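Transcriptional regulator, IclR family (Alicyclobacillus acidocaldarius subsp. acidocaldarius, PDB 5TJJ) probably binds DNA through a helix-turn-helix domain and regulates transcription, with a separate GAF-like C-terminal domain of the kind that senses effectors. Local coordinates at residues V11-R16 with L38-T43; A98-M103 with V236-K241; Y142-G147 with G198-G203; L151-E156 with Q186-K191; I204-V209 with V221-T226. One frame throughout, in Å; residues are numbered along the deposited sequence.

Interaction 1 belongs to the DNA-binding domain and lies about 34 Å or more, centre to centre, from the other four, all of which are in the C-terminal domain. There, interaction 5 is the buried centre: an antiparallel strand pair held by backbone hydrogen bonds. Interactions 2 and 3 both touch it, the first through the helices 86-101 and 233-253, the second through helix 144-151 and the loop 198-203. Interaction 3 is buried and chiefly apolar, whereas interaction 2 grades from a buried selenomethionine to an exposed histidine. Interaction 4 is also partly buried, and it ends in a long charge pair. Interaction 1 likewise joins apolar packing to a single arginine hydrogen bond at its exposed margin.

Interaction 1. Residues V11-R16 with L38-T43; sequences VALAAR and LGVNKT
Leu13, on helix 9-21, makes the apolar part of the contact with Leu38 and Val40. Its CD1 does most of the touching, lying 3.9 Å from Val40 CG2 and 4.0 Å from Leu38 CD1, while CD2 comes within 4.2 Å of Val40 CG1. With CG anti to the backbone N (chi1 176°), the isobutyl group leaves the helix flank and meets Val40 tip to tip; against Leu38 it runs at a slant. The same leucine also packs on Thr44 and Val48, and so bears on both the turn and helix 42-54.

These residues frame the turn of the helix-turn-helix motif: Leu38 ends helix 31-38, Gly39 with positive phi is the C-prime residue of a Schellman motif, and Asn41 is the N-cap of helix 42-54, its OD1 accepting from Thr44 N. The second of these helices is probably the one that reads DNA, as in other proteins with this motif.

The polar part rests on Arg16. Its chain bends at chi3, and NH2 gives a hydrogen bond of 3.1 Å to Leu38 O, a carbonyl at the helix C-terminus. The donor lies in the carbonyl plane on a lone pair, although the N-H...O angle is only 145° and the oxygen is tilted out of the guanidinium plane. Leu38 CD2 lies over one guanidinium face, toward its rim, and NH1 passes 3.9 Å from Val40 CG2.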
# COMPACT_ATOMS: atom_id res chain seq x y z
N VAL A 11 3.72 19.56 -5.27
CA VAL A 11 3.83 18.15 -4.90
C VAL A 11 3.03 17.90 -3.64
O VAL A 11 2.42 16.84 -3.48
CB VAL A 11 5.31 17.74 -4.71
CG1 VAL A 11 5.44 16.30 -4.24
CG2 VAL A 11 6.06 17.97 -6.02
N ALA A 12 3.00 18.89 -2.75
CA ALA A 12 2.11 18.85 -1.57
C ALA A 12 0.64 18.77 -1.96
O ALA A 12 -0.13 18.10 -1.30
CB ALA A 12 2.34 20.07 -0.67
N LEU A 13 0.26 19.44 -3.05
CA LEU A 13 -1.13 19.45 -3.54
C LEU A 13 -1.44 18.12 -4.22
O LEU A 13 -2.52 17.57 -4.06
CB LEU A 13 -1.36 20.64 -4.49
CG LEU A 13 -2.75 20.75 -5.16
CD1 LEU A 13 -3.83 20.99 -4.13
CD2 LEU A 13 -2.76 21.83 -6.23
N ALA A 14 -0.50 17.60 -5.00
CA ALA A 14 -0.65 16.27 -5.59
C ALA A 14 -0.99 15.24 -4.50
O ALA A 14 -1.94 14.49 -4.63
CB ALA A 14 0.61 15.86 -6.35
N ALA A 15 -0.24 15.28 -3.40
CA ALA A 15 -0.47 14.38 -2.28
C ALA A 15 -1.85 14.57 -1.67
O ALA A 15 -2.51 13.59 -1.36
CB ALA A 15 0.59 14.58 -1.23
N ARG A 16 -2.27 15.83 -1.48
CA ARG A 16 -3.61 16.11 -0.92
C ARG A 16 -4.72 15.60 -1.86
O ARG A 16 -5.74 15.09 -1.41
CB ARG A 16 -3.81 17.62 -0.65
CG ARG A 16 -3.05 18.19 0.54
CD ARG A 16 -3.31 19.69 0.65
NE ARG A 16 -4.63 19.98 1.23
CZ ARG A 16 -5.37 21.08 1.04
NH1 ARG A 16 -4.96 22.06 0.26
NH2 ARG A 16 -6.55 21.20 1.64
N LEU A 38 -10.72 20.99 -1.34
CA LEU A 38 -9.37 21.35 -0.92
C LEU A 38 -9.20 22.84 -0.64
O LEU A 38 -8.24 23.23 0.02
CB LEU A 38 -8.34 20.90 -1.96
CG LEU A 38 -8.34 19.43 -2.31
CD1 LEU A 38 -7.32 19.13 -3.39
CD2 LEU A 38 -8.08 18.59 -1.05
N GLY A 39 -10.10 23.68 -1.15
CA GLY A 39 -9.97 25.13 -1.04
C GLY A 39 -8.82 25.67 -1.88
O GLY A 39 -8.12 26.60 -1.45
N VAL A 40 -8.64 25.11 -3.07
CA VAL A 40 -7.62 25.54 -4.01
C VAL A 40 -8.29 26.00 -5.29
O VAL A 40 -9.37 25.54 -5.65
CB VAL A 40 -6.61 24.41 -4.28
CG1 VAL A 40 -5.64 24.76 -5.42
CG2 VAL A 40 -5.85 24.12 -2.99
N ASN A 41 -7.65 26.96 -5.95
CA ASN A 41 -8.07 27.45 -7.25
C ASN A 41 -8.18 26.29 -8.27
O ASN A 41 -7.25 25.48 -8.39
CB ASN A 41 -7.06 28.51 -7.68
CG ASN A 41 -7.06 28.76 -9.15
OD1 ASN A 41 -6.48 27.99 -9.92
ND2 ASN A 41 -7.71 29.83 -9.56
N LYS A 42 -9.31 26.22 -8.99
CA LYS A 42 -9.60 25.11 -9.94
C LYS A 42 -8.54 24.90 -11.03
O LYS A 42 -8.26 23.77 -11.39
CB LYS A 42 -10.96 25.28 -10.62
CG LYS A 42 -12.12 24.79 -9.78
CD LYS A 42 -13.47 25.26 -10.32
CE LYS A 42 -13.97 24.34 -11.43
NZ LYS A 42 -15.25 24.80 -12.03
N THR A 43 -8.01 25.99 -11.58
CA THR A 43 -6.95 25.88 -12.57
C THR A 43 -5.71 25.21 -12.01
O THR A 43 -5.19 24.29 -12.61
CB THR A 43 -6.59 27.27 -13.13
OG1 THR A 43 -7.74 27.79 -13.80
CG2 THR A 43 -5.42 27.20 -14.13

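Interaction 2. Residues A98-M103 with V236-K241; sequences AAHTGM and VERAVK
Arg238 lays its CD over one face of the His100 imidazole, a CH-pi contact with CD 4.3 Å from the ring centroid and 17° off the ring normal. Its CG lies 4.0 Å from His100 NE2. The chain then bends at chi3, the guanidinium plane stands steeply to the ring (76°), and NH1 turns back to a salt bridge with Asp235; it is therefore the aliphatic part of the arginine that meets the histidine. CD also comes 3.7 Å from His100 O.

Deeper in, Thr101 presses CG2 onto the opposing helix, 3.7 Å from Ala239 CA. Its hydroxyl faces its own chain: OG1 accepts from Met103 N at 3.2 Å, forming an ST turn at the C-terminal end of helix 86-101, and is hydrogen-bonded to Val97 O as well. Met103, a selenomethionine, extends beyond CG and brings SE within 3.9 Å of Ala239 CB, so that the small alanine is touched by both neighbours. Thr101 and Met103 also rest on Cys224 of strand 218-227. Helices 86-101 and 233-253 are thus packed side by side against one face of the central antiparallel sheet, as in the GAF-like fold of IclR C-terminal domains.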
# COMPACT_ATOMS: atom_id res chain seq x y z
N ALA A 98 10.46 6.53 21.97
CA ALA A 98 11.41 6.15 22.99
C ALA A 98 12.57 7.16 23.13
O ALA A 98 12.95 7.51 24.25
CB ALA A 98 11.94 4.76 22.72
N ALA A 99 13.08 7.64 21.99
CA ALA A 99 14.16 8.62 21.98
C ALA A 99 13.73 9.96 22.53
O ALA A 99 14.46 10.55 23.28
CB ALA A 99 14.73 8.79 20.57
N HIS A 100 12.54 10.43 22.16
CA HIS A 100 12.02 11.73 22.61
C HIS A 100 11.57 11.69 24.07
O HIS A 100 11.81 12.63 24.80
CB HIS A 100 10.90 12.18 21.68
CG HIS A 100 10.41 13.58 21.94
ND1 HIS A 100 11.25 14.64 22.22
CD2 HIS A 100 9.15 14.09 21.94
CE1 HIS A 100 10.54 15.74 22.40
NE2 HIS A 100 9.26 15.43 22.23
N THR A 101 10.95 10.58 24.50
CA THR A 101 10.47 10.43 25.90
C THR A 101 11.48 9.88 26.94
O THR A 101 11.31 10.12 28.12
CB THR A 101 9.19 9.56 25.99
OG1 THR A 101 9.44 8.23 25.56
CG2 THR A 101 8.10 10.15 25.14
N GLY A 102 12.50 9.13 26.50
CA GLY A 102 13.33 8.32 27.43
C GLY A 102 12.55 7.18 28.11
O GLY A 102 12.92 6.72 29.18
N MSE A 103 11.47 6.71 27.48
CA MSE A 103 10.60 5.65 28.01
C MSE A 103 10.63 4.48 27.08
O MSE A 103 10.98 4.61 25.90
CB MSE A 103 9.16 6.12 28.15
CG MSE A 103 9.08 7.25 29.17
SE MSE A 103 7.24 7.93 29.39
CE MSE A 103 7.56 9.41 30.67
N VAL A 236 4.80 13.12 31.59
CA VAL A 236 3.58 12.50 31.10
C VAL A 236 3.03 13.31 29.94
O VAL A 236 2.75 12.76 28.88
CB VAL A 236 2.52 12.32 32.22
CG1 VAL A 236 1.20 11.77 31.67
CG2 VAL A 236 3.08 11.42 33.31
N GLU A 237 2.91 14.61 30.15
CA GLU A 237 2.54 15.57 29.11
C GLU A 237 3.36 15.33 27.84
O GLU A 237 2.80 15.27 26.76
CB GLU A 237 2.71 17.04 29.60
CG GLU A 237 1.86 18.07 28.85
CD GLU A 237 2.32 19.53 29.04
OE1 GLU A 237 2.04 20.37 28.13
OE2 GLU A 237 2.94 19.87 30.08
N ARG A 238 4.67 15.14 27.97
CA ARG A 238 5.53 14.98 26.79
C ARG A 238 5.27 13.68 26.05
O ARG A 238 5.31 13.64 24.82
CB ARG A 238 7.02 15.07 27.18
CG ARG A 238 7.96 15.24 26.00
CD ARG A 238 9.42 15.00 26.35
NE ARG A 238 9.98 16.08 27.17
CZ ARG A 238 10.29 16.01 28.47
NH1 ARG A 238 10.13 14.88 29.17
NH2 ARG A 238 10.78 17.09 29.09
N ALA A 239 5.00 12.61 26.78
CA ALA A 239 4.79 11.31 26.18
C ALA A 239 3.44 11.22 25.44
O ALA A 239 3.32 10.60 24.39
CB ALA A 239 4.90 10.26 27.25
N VAL A 240 2.42 11.85 26.01
CA VAL A 240 1.12 11.97 25.38
C VAL A 240 1.26 12.65 24.03
O VAL A 240 0.73 12.18 23.04
CB VAL A 240 0.13 12.75 26.28
CG1 VAL A 240 -1.16 13.14 25.53
CG2 VAL A 240 -0.21 11.91 27.50
N LYS A 241 2.02 13.74 24.01
CA LYS A 241 2.21 14.52 22.79
C LYS A 241 3.00 13.73 21.73
O LYS A 241 2.64 13.75 20.56
CB LYS A 241 2.84 15.88 23.13
CG LYS A 241 2.67 16.95 22.06
CD LYS A 241 3.43 18.24 22.39
CE LYS A 241 4.11 18.83 21.17
NZ LYS A 241 4.90 20.03 21.55

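Interaction 3. Residues Y142-G147 with G198-G203; sequences YGAAFG and GELWPG
Ala144 and Leu200 form a buried, mainly apolar contact where the segment leading into helix 144-151 meets the loop between strands 194-197 and 204-212. Ala144 CB sits 3.9 Å from Leu200 CG, at the fork of the isobutyl group. One branch of that fork, CD1, continues to Phe146 and stops 4.0 Å from CZ, at the far end of the ring; the two side chains cross at about a right angle. The other branch, CD2, skirts the backbone of Gly143, 4.4 Å from its CA. Phe146 reaches the leucine because its CG stands between the backbone N and the carbonyl carbon (chi1 58°), which folds the ring back over its own chain, with Gly143 O over one face toward the rim.

In the GAF-like domain of IclR proteins this part of the chain and this loop lie on one face of the sheet, a position consistent with the neighbourhood of the effector pocket of relatives. Ala145 packs on Ala206 and Ala208 of that sheet, and the Phe146 ring meets Phe139.

Glu199 brings a buried carboxylate to the contact. Extended beyond CG, it carries OE1 to 3.9 Å from Ala144 CA, and OE1 also forms a salt bridge with Arg148 of helix 144-151. The loop is held further by Glu199 O, hydrogen-bonded to Ser174 OG. Leu200 CB lies over one face of the Trp201 ring, toward the rim.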
# COMPACT_ATOMS: atom_id res chain seq x y z
N TYR A 142 -9.17 -5.25 29.13
CA TYR A 142 -9.41 -4.18 30.12
C TYR A 142 -8.19 -3.68 30.92
O TYR A 142 -8.30 -2.68 31.67
CB TYR A 142 -10.52 -4.58 31.11
CG TYR A 142 -10.35 -5.91 31.84
CD1 TYR A 142 -9.51 -6.01 32.94
CD2 TYR A 142 -11.07 -7.05 31.43
CE1 TYR A 142 -9.35 -7.22 33.61
CE2 TYR A 142 -10.92 -8.26 32.10
CZ TYR A 142 -10.06 -8.35 33.19
OH TYR A 142 -9.89 -9.53 33.87
N GLY A 143 -7.05 -4.36 30.80
CA GLY A 143 -5.92 -4.12 31.69
C GLY A 143 -5.19 -2.82 31.39
O GLY A 143 -4.65 -2.63 30.29
N ALA A 144 -5.19 -1.91 32.35
CA ALA A 144 -4.28 -0.75 32.37
C ALA A 144 -4.56 0.25 31.22
O ALA A 144 -5.60 0.16 30.56
CB ALA A 144 -2.82 -1.23 32.38
N ALA A 145 -3.65 1.20 30.98
CA ALA A 145 -3.85 2.26 29.99
C ALA A 145 -4.18 1.76 28.59
O ALA A 145 -5.11 2.27 27.93
CB ALA A 145 -2.65 3.19 29.94
N PHE A 146 -3.43 0.76 28.14
CA PHE A 146 -3.61 0.24 26.79
C PHE A 146 -4.93 -0.53 26.60
O PHE A 146 -5.49 -0.49 25.50
CB PHE A 146 -2.41 -0.57 26.28
CG PHE A 146 -2.03 -1.73 27.13
CD1 PHE A 146 -2.75 -2.92 27.06
CD2 PHE A 146 -0.93 -1.66 27.98
CE1 PHE A 146 -2.39 -4.00 27.85
CE2 PHE A 146 -0.57 -2.74 28.76
CZ PHE A 146 -1.30 -3.92 28.68
N GLY A 147 -5.39 -1.22 27.65
CA GLY A 147 -6.69 -1.86 27.64
C GLY A 147 -7.81 -0.85 27.40
O GLY A 147 -8.61 -0.98 26.47
N GLY A 198 0.49 1.77 38.12
CA GLY A 198 0.58 0.55 38.88
C GLY A 198 -0.66 -0.31 38.83
O GLY A 198 -0.94 -0.99 39.80
N GLU A 199 -1.36 -0.33 37.70
CA GLU A 199 -2.59 -1.11 37.57
C GLU A 199 -2.31 -2.57 37.22
O GLU A 199 -3.03 -3.44 37.69
CB GLU A 199 -3.56 -0.47 36.60
CG GLU A 199 -4.21 0.79 37.18
CD GLU A 199 -5.12 1.54 36.20
OE1 GLU A 199 -5.92 0.89 35.48
OE2 GLU A 199 -5.03 2.79 36.15
N LEU A 200 -1.28 -2.85 36.43
CA LEU A 200 -0.81 -4.24 36.27
C LEU A 200 0.45 -4.58 37.06
O LEU A 200 0.56 -5.68 37.56
CB LEU A 200 -0.53 -4.57 34.81
CG LEU A 200 -1.74 -4.69 33.90
CD1 LEU A 200 -1.24 -5.09 32.53
CD2 LEU A 200 -2.79 -5.67 34.41
N TRP A 201 1.42 -3.67 37.11
CA TRP A 201 2.71 -3.94 37.76
C TRP A 201 2.98 -2.89 38.81
O TRP A 201 3.00 -1.72 38.50
CB TRP A 201 3.81 -3.90 36.73
CG TRP A 201 3.71 -4.93 35.68
CD1 TRP A 201 3.85 -6.26 35.86
CD2 TRP A 201 3.48 -4.73 34.30
NE1 TRP A 201 3.70 -6.91 34.67
CE2 TRP A 201 3.48 -5.99 33.69
CE3 TRP A 201 3.27 -3.60 33.50
CZ2 TRP A 201 3.29 -6.17 32.32
CZ3 TRP A 201 3.07 -3.77 32.12
CH2 TRP A 201 3.09 -5.05 31.55
N PRO A 202 3.22 -3.31 40.06
CA PRO A 202 3.59 -2.28 41.04
C PRO A 202 4.82 -1.51 40.55
O PRO A 202 5.73 -2.13 40.00
CB PRO A 202 3.90 -3.07 42.30
CG PRO A 202 3.37 -4.43 42.07
CD PRO A 202 3.38 -4.66 40.60
N GLY A 203 4.79 -0.19 40.68
CA GLY A 203 5.90 0.69 40.28
C GLY A 203 5.95 1.17 38.85
O GLY A 203 6.75 2.04 38.53

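Interaction 4. Residues L151-E156 with Q186-K191; sequences LAYDDE and QEVREK
Arg189 runs along the backbone of Ala152 and ends near Glu156. Its CB is 4.1 Å from Ala152 O. CG, anti to the backbone N (chi1 -169°), lies beside the Tyr153 ring, 4.1 Å from CE1, and still near Ala152 O. CD makes the closest approach to that oxygen, 3.4 Å from Ala152 O. A bend at chi3 then turns the guanidinium until its plane is almost perpendicular to the tyrosine ring (88°). At the tip, NH2 forms a long salt bridge of 3.9 Å with Glu156 OE1; the oxygen lies over the guanidinium face and no N-H points at it, so only the charges attract.

The type I beta turn from Leu151 to Asp154 links helices 144-151 and 156-164 here, and the contact docks this turn on the last turns of helix 178-191 in the C-terminal domain.

On the buried side, Ala152 CB packs against Val188 CG1 at 3.7 Å and also touches Leu185. Tyr153 brings the outer end of its ring to the helix backbone, OH 3.4 Å from Val188 O and CZ 4.1 Å from Arg189 CA, and its ring meets Phe212 edge-to-face. Replacing the tyrosine by an alanine would probably take away the edge-to-face partner of Phe212 offered here and leave the aliphatic part of Arg189 freer to shift.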
# COMPACT_ATOMS: atom_id res chain seq x y z
N LEU A 151 -10.92 -0.59 24.57
CA LEU A 151 -12.31 -0.66 25.03
C LEU A 151 -13.13 0.61 24.87
O LEU A 151 -14.28 0.55 24.48
CB LEU A 151 -12.38 -1.04 26.50
CG LEU A 151 -12.54 -2.51 26.85
CD1 LEU A 151 -12.75 -2.60 28.35
CD2 LEU A 151 -13.73 -3.12 26.13
N ALA A 152 -12.54 1.76 25.15
CA ALA A 152 -13.26 3.01 25.10
C ALA A 152 -13.91 3.27 23.74
O ALA A 152 -14.90 4.04 23.63
CB ALA A 152 -12.32 4.15 25.47
N TYR A 153 -13.34 2.66 22.69
CA TYR A 153 -13.84 2.85 21.33
C TYR A 153 -14.70 1.70 20.79
O TYR A 153 -15.10 1.75 19.64
CB TYR A 153 -12.68 3.17 20.40
CG TYR A 153 -12.00 4.46 20.77
CD1 TYR A 153 -12.54 5.68 20.39
CD2 TYR A 153 -10.83 4.47 21.55
CE1 TYR A 153 -11.92 6.88 20.76
CE2 TYR A 153 -10.22 5.66 21.95
CZ TYR A 153 -10.77 6.86 21.53
OH TYR A 153 -10.17 8.04 21.86
N ASP A 154 -15.03 0.70 21.61
CA ASP A 154 -16.11 -0.22 21.30
C ASP A 154 -17.47 0.36 21.70
O ASP A 154 -17.56 1.31 22.48
CB ASP A 154 -15.91 -1.54 22.05
CG ASP A 154 -14.71 -2.32 21.56
OD1 ASP A 154 -14.31 -2.17 20.39
OD2 ASP A 154 -14.15 -3.10 22.35
N ASP A 155 -18.53 -0.26 21.18
CA ASP A 155 -19.90 0.00 21.63
C ASP A 155 -19.96 -0.15 23.16
O ASP A 155 -19.24 -0.96 23.74
CB ASP A 155 -20.90 -0.97 20.96
CG ASP A 155 -22.37 -0.54 21.17
OD1 ASP A 155 -22.79 0.50 20.62
OD2 ASP A 155 -23.12 -1.25 21.88
N GLU A 156 -20.82 0.64 23.78
CA GLU A 156 -21.06 0.55 25.21
C GLU A 156 -21.55 -0.82 25.64
O GLU A 156 -21.29 -1.19 26.79
CB GLU A 156 -22.05 1.62 25.69
CG GLU A 156 -21.37 2.95 26.03
CD GLU A 156 -22.17 4.18 25.64
OE1 GLU A 156 -21.59 5.05 24.96
OE2 GLU A 156 -23.37 4.26 26.00
N GLN A 186 -15.10 6.72 29.45
CA GLN A 186 -15.67 7.94 28.88
C GLN A 186 -14.58 8.97 28.66
O GLN A 186 -14.51 9.54 27.56
CB GLN A 186 -16.82 8.51 29.73
CG GLN A 186 -18.17 7.96 29.31
CD GLN A 186 -19.24 7.94 30.41
OE1 GLN A 186 -19.01 8.34 31.56
NE2 GLN A 186 -20.41 7.44 30.06
N GLU A 187 -13.73 9.19 29.67
CA GLU A 187 -12.73 10.26 29.55
C GLU A 187 -11.66 9.90 28.52
O GLU A 187 -11.20 10.79 27.81
CB GLU A 187 -12.16 10.74 30.90
CG GLU A 187 -10.87 10.08 31.38
CD GLU A 187 -10.22 10.76 32.60
OE1 GLU A 187 -10.59 11.91 32.92
OE2 GLU A 187 -9.32 10.14 33.22
N VAL A 188 -11.29 8.62 28.42
CA VAL A 188 -10.38 8.19 27.35
C VAL A 188 -10.99 8.51 25.98
O VAL A 188 -10.31 8.97 25.09
CB VAL A 188 -10.02 6.70 27.44
CG1 VAL A 188 -9.29 6.21 26.19
CG2 VAL A 188 -9.14 6.41 28.64
N ARG A 189 -12.27 8.24 25.80
CA ARG A 189 -12.94 8.59 24.56
C ARG A 189 -13.01 10.14 24.35
O ARG A 189 -12.80 10.61 23.25
CB ARG A 189 -14.33 7.95 24.52
CG ARG A 189 -15.04 8.01 23.18
CD ARG A 189 -16.27 7.12 23.15
NE ARG A 189 -17.12 7.22 24.35
CZ ARG A 189 -18.30 7.87 24.46
NH1 ARG A 189 -18.84 8.50 23.42
NH2 ARG A 189 -18.94 7.88 25.64
N GLU A 190 -13.30 10.91 25.40
CA GLU A 190 -13.29 12.38 25.31
C GLU A 190 -11.85 12.83 24.94
O GLU A 190 -11.67 13.54 23.96
CB GLU A 190 -13.83 13.04 26.62
CG GLU A 190 -15.37 13.04 26.81
CD GLU A 190 -15.91 13.28 28.26
OE1 GLU A 190 -15.27 12.88 29.28
OE2 GLU A 190 -17.03 13.86 28.41
N LYS A 191 -10.83 12.35 25.66
CA LYS A 191 -9.42 12.88 25.56
C LYS A 191 -8.43 12.25 24.58
O LYS A 191 -7.42 12.86 24.27
CB LYS A 191 -8.74 12.87 26.94
CG LYS A 191 -9.26 13.92 27.90
CD LYS A 191 -8.71 13.66 29.30
CE LYS A 191 -9.15 14.72 30.30
NZ LYS A 191 -8.84 14.33 31.70

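Interaction 5. Residues I204-V209 with V221-T226; sequences ISAVAV and VLSCLT
Val207 and Ser223 meet at a peptide carbonyl that accepts from two donors. Val207 O accepts from Cys224 N at 2.8 Å, nearly along the C=O axis, while Ser223 OG comes from above the carbonyl plane, 58° out of it, at 3.2 Å. With OG anti to the backbone N (chi1 -175°), the serine hydroxyl leans across to the neighbouring strand. With an alanine here the hydroxyl bond to Val207 O would be lost, which would probably leave that carbonyl relying more on Cys224 N and slightly weaken the tie between the strands.

The remaining bonds follow the antiparallel register. Hydrogen-bonded pairs are Ser205 with Thr226, Val207 with Cys224 and Val209 with Leu222; Ser205 N to Thr226 O is the shortest at 2.7 Å. Between them lie the non-hydrogen-bonded pairs Ala206-Leu225 and Ala208-Ser223, where CA-H...O contacts fill in, such as Ala206 CA to Cys224 O at 3.2 Å.

Strands 204-212 and 218-227 form a beta hairpin inside the six-stranded sheet of the GAF-like domain, flanked by strands 194-197 and 104-110. One face presents Val207, Val209, Leu222 and Cys224 to helices 86-101 and 233-253. The other carries Ala206, Ala208, Ser223 and Leu225. There Ala206 CB meets Leu225 CD2 at 3.8 Å, and Ala208 CB meets Val221 CG1 at 3.9 Å; the small alanines leave helix 144-151 close to the sheet, with Ala208 touching Cys149. At the hairpin's open end, Ser205 OG is hydrogen-bonded to Thr228 and His197, and Thr226 OG1 to a glycerol, probably from the crystallisation liquor.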
# COMPACT_ATOMS: atom_id res chain seq x y z
N ILE A 204 5.08 0.63 37.98
CA ILE A 204 5.14 0.90 36.55
C ILE A 204 3.94 1.74 36.09
O ILE A 204 2.79 1.40 36.35
CB ILE A 204 5.16 -0.41 35.76
CG1 ILE A 204 6.35 -1.26 36.18
CG2 ILE A 204 5.16 -0.15 34.24
CD1 ILE A 204 7.69 -0.67 35.81
N SER A 205 4.23 2.84 35.40
CA SER A 205 3.17 3.64 34.80
C SER A 205 3.12 3.47 33.28
O SER A 205 4.08 3.03 32.65
CB SER A 205 3.33 5.11 35.17
OG SER A 205 3.39 5.25 36.59
N ALA A 206 1.96 3.77 32.73
CA ALA A 206 1.67 3.60 31.29
C ALA A 206 0.87 4.79 30.77
O ALA A 206 -0.02 5.28 31.43
CB ALA A 206 0.95 2.30 31.03
N VAL A 207 1.24 5.24 29.59
CA VAL A 207 0.54 6.24 28.81
C VAL A 207 0.31 5.59 27.46
O VAL A 207 1.25 5.03 26.86
CB VAL A 207 1.44 7.46 28.61
CG1 VAL A 207 0.70 8.53 27.83
CG2 VAL A 207 1.94 7.96 29.95
N ALA A 208 -0.93 5.67 26.96
CA ALA A 208 -1.35 4.96 25.79
C ALA A 208 -2.26 5.78 24.90
O ALA A 208 -3.02 6.61 25.36
CB ALA A 208 -2.06 3.71 26.21
N VAL A 209 -2.20 5.51 23.62
CA VAL A 209 -2.98 6.22 22.64
C VAL A 209 -3.43 5.22 21.60
O VAL A 209 -2.65 4.34 21.22
CB VAL A 209 -2.13 7.32 21.98
CG1 VAL A 209 -2.88 8.00 20.82
CG2 VAL A 209 -1.80 8.36 23.02
N VAL A 221 -2.59 -0.21 19.63
CA VAL A 221 -2.36 0.86 20.61
C VAL A 221 -0.87 1.07 20.75
O VAL A 221 -0.12 0.11 20.70
CB VAL A 221 -3.01 0.52 21.94
CG1 VAL A 221 -2.55 1.46 23.06
CG2 VAL A 221 -4.54 0.57 21.81
N LEU A 222 -0.45 2.33 20.86
CA LEU A 222 0.92 2.67 21.14
C LEU A 222 0.96 3.09 22.58
O LEU A 222 0.17 3.91 23.00
CB LEU A 222 1.42 3.86 20.30
CG LEU A 222 1.22 3.87 18.80
CD1 LEU A 222 1.96 5.05 18.22
CD2 LEU A 222 1.75 2.60 18.19
N SER A 223 1.94 2.56 23.31
CA SER A 223 2.05 2.79 24.75
C SER A 223 3.49 3.03 25.20
O SER A 223 4.42 2.55 24.58
CB SER A 223 1.47 1.60 25.46
OG SER A 223 1.45 1.84 26.84
N CYS A 224 3.65 3.78 26.29
CA CYS A 224 4.96 4.07 26.89
C CYS A 224 4.95 3.58 28.33
O CYS A 224 4.02 3.89 29.08
CB CYS A 224 5.23 5.58 26.93
SG CYS A 224 6.12 6.17 25.50
N LEU A 225 5.98 2.85 28.71
CA LEU A 225 6.16 2.41 30.09
C LEU A 225 7.27 3.20 30.75
O LEU A 225 8.30 3.45 30.13
CB LEU A 225 6.45 0.91 30.18
CG LEU A 225 5.43 -0.01 29.47
CD1 LEU A 225 5.81 -1.47 29.66
CD2 LEU A 225 4.01 0.25 29.96
N THR A 226 7.04 3.60 31.99
CA THR A 226 8.07 4.17 32.84
C THR A 226 7.81 3.80 34.30
O THR A 226 6.74 3.27 34.64
CB THR A 226 8.20 5.70 32.65
OG1 THR A 226 9.34 6.17 33.36
CG2 THR A 226 6.96 6.49 33.10